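Local structure of probable glutamine-binding lipoprotein GlnH (GLNBP) (Mycobacterium tuberculosis, 6H20) at residues A[139-144]-A[233-238]. The protein probably acts as an aspartate-specific solute-binding lipoprotein that regulates protein kinase G to control glutamate metabolism in mycobacteria. Residues are numbered along the deposited sequence; the frame is centred on the assembly and turned at random.
Sequences LDANQR and QPYGVG
Tyr235 lays its ring along the side chains of Leu139 and Ala141: CE2 of Tyr235 is 3.8 Å from CD2 of Leu139, and farther out CZ of the same ring reaches to 4.1 Å from CB of Ala141. Leu139 and Tyr235 run side by side in the same direction. With CG beside its own backbone N (chi1 -67°), Tyr235 carries the ring along the neighbouring strand, and the hydroxyl at its end bonds Asp209 and Thr211. These two partners hold the hydroxyl and so steady a ring that also touches the bound asparagine; Asp209 is itself part of that pocket. Alongside, the two backbones pair antiparallel. The N-H of Tyr235 meets the O of Leu139 at 2.8 Å. Ala141 and Gln233 form a hydrogen-bonded pair, N of Ala141 to O of Gln233 at 2.9 Å and N of Gln233 to O of Ala141 at 2.8 Å. Between these bonds Asp140 faces Pro234 as a non-hydrogen-bonded pair, its OD1 3.6 Å from CA of Pro234. Gln233 bends at chi2 (-68°), turning its amide toward Gln143, whose chain is extended. The two amides are turned 61° against each other and are bridged by a water, which gives a hydrogen to OE1 of Gln143 and takes one from NE2 of Gln233. NE2 of Gln143 is held by Ser207. NE2 of Gln233 also bonds the O of Ala231, which can only accept and so settles which end of this amide is the nitrogen; OE1 then faces Ser123 and Thr171, both ligand-binding residues, and probably helps to position them. The antiparallel pairing of strands 139-148 and 232-240 beside the ligand is consistent with the two-strand hinge that joins the lobes of family 3 solute-binding proteins.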
# COMPACT_ATOMS: atom_id res chain seq x y z
N LEU A 139 -1.36 -5.13 7.34
CA LEU A 139 -1.30 -3.84 8.01
C LEU A 139 -2.61 -3.14 7.68
O LEU A 139 -3.07 -3.23 6.55
CB LEU A 139 -0.13 -3.00 7.47
CG LEU A 139 0.15 -1.68 8.19
CD1 LEU A 139 0.63 -1.95 9.60
CD2 LEU A 139 1.20 -0.89 7.42
N ASP A 140 -3.20 -2.47 8.67
CA ASP A 140 -4.48 -1.79 8.46
C ASP A 140 -4.29 -0.29 8.64
O ASP A 140 -4.05 0.18 9.76
CB ASP A 140 -5.55 -2.32 9.43
CG ASP A 140 -6.92 -1.78 9.11
OD1 ASP A 140 -7.27 -1.71 7.91
OD2 ASP A 140 -7.66 -1.42 10.06
N ALA A 141 -4.41 0.45 7.55
CA ALA A 141 -4.24 1.90 7.56
C ALA A 141 -5.60 2.57 7.34
O ALA A 141 -6.62 1.92 7.14
CB ALA A 141 -3.22 2.32 6.51
N ASN A 142 -5.60 3.90 7.41
CA ASN A 142 -6.84 4.62 7.14
C ASN A 142 -6.52 5.94 6.46
O ASN A 142 -5.56 6.63 6.85
CB ASN A 142 -7.67 4.87 8.40
CG ASN A 142 -9.15 4.97 8.10
OD1 ASN A 142 -9.60 5.90 7.42
ND2 ASN A 142 -9.93 4.00 8.60
N GLN A 143 -7.34 6.31 5.47
CA GLN A 143 -7.10 7.52 4.70
C GLN A 143 -7.31 8.76 5.56
O GLN A 143 -8.36 8.90 6.22
CB GLN A 143 -8.05 7.57 3.50
CG GLN A 143 -7.81 8.80 2.60
CD GLN A 143 -8.41 8.61 1.22
OE1 GLN A 143 -8.90 7.53 0.88
NE2 GLN A 143 -8.40 9.68 0.42
N ARG A 144 -6.34 9.68 5.54
CA ARG A 144 -6.46 10.96 6.26
C ARG A 144 -5.97 12.08 5.35
O ARG A 144 -5.83 11.91 4.14
CB ARG A 144 -5.76 10.90 7.63
CG ARG A 144 -6.38 9.85 8.56
CD ARG A 144 -5.79 9.90 9.96
NE ARG A 144 -6.18 11.14 10.64
CZ ARG A 144 -5.63 11.56 11.77
NH1 ARG A 144 -4.67 10.84 12.35
NH2 ARG A 144 -6.03 12.70 12.33
N GLN A 233 -8.09 1.02 4.91
CA GLN A 233 -7.12 0.59 3.89
C GLN A 233 -6.41 -0.65 4.41
O GLN A 233 -5.32 -0.57 5.00
CB GLN A 233 -6.11 1.71 3.60
CG GLN A 233 -6.77 3.05 3.29
CD GLN A 233 -7.53 3.08 1.97
OE1 GLN A 233 -7.22 2.35 1.03
NE2 GLN A 233 -8.54 3.95 1.89
N PRO A 234 -7.00 -1.82 4.23
CA PRO A 234 -6.36 -3.06 4.71
C PRO A 234 -5.40 -3.61 3.67
O PRO A 234 -5.83 -4.04 2.60
CB PRO A 234 -7.56 -4.00 4.94
CG PRO A 234 -8.60 -3.54 3.90
CD PRO A 234 -8.29 -2.07 3.56
N TYR A 235 -4.10 -3.59 3.97
CA TYR A 235 -3.10 -3.99 2.99
C TYR A 235 -3.03 -5.50 2.85
O TYR A 235 -2.99 -6.23 3.84
CB TYR A 235 -1.71 -3.52 3.41
CG TYR A 235 -1.49 -2.02 3.42
CD1 TYR A 235 -2.46 -1.12 2.99
CD2 TYR A 235 -0.29 -1.52 3.88
CE1 TYR A 235 -2.22 0.27 3.01
CE2 TYR A 235 -0.04 -0.16 3.89
CZ TYR A 235 -1.00 0.73 3.47
OH TYR A 235 -0.72 2.09 3.50
N GLY A 236 -2.95 -5.97 1.61
CA GLY A 236 -2.71 -7.37 1.34
C GLY A 236 -1.57 -7.51 0.36
O GLY A 236 -1.24 -6.57 -0.38
N VAL A 237 -0.95 -8.68 0.37
CA VAL A 237 0.01 -9.04 -0.67
C VAL A 237 -0.78 -9.44 -1.90
O VAL A 237 -1.62 -10.35 -1.83
CB VAL A 237 0.93 -10.18 -0.21
CG1 VAL A 237 1.83 -10.64 -1.36
CG2 VAL A 237 1.73 -9.76 1.01
N GLY A 238 -0.55 -8.76 -3.02
CA GLY A 238 -1.28 -9.02 -4.25
C GLY A 238 -0.65 -10.17 -5.02
O GLY A 238 0.57 -10.26 -5.12
O HOH W 1 -10.17 5.12 -0.18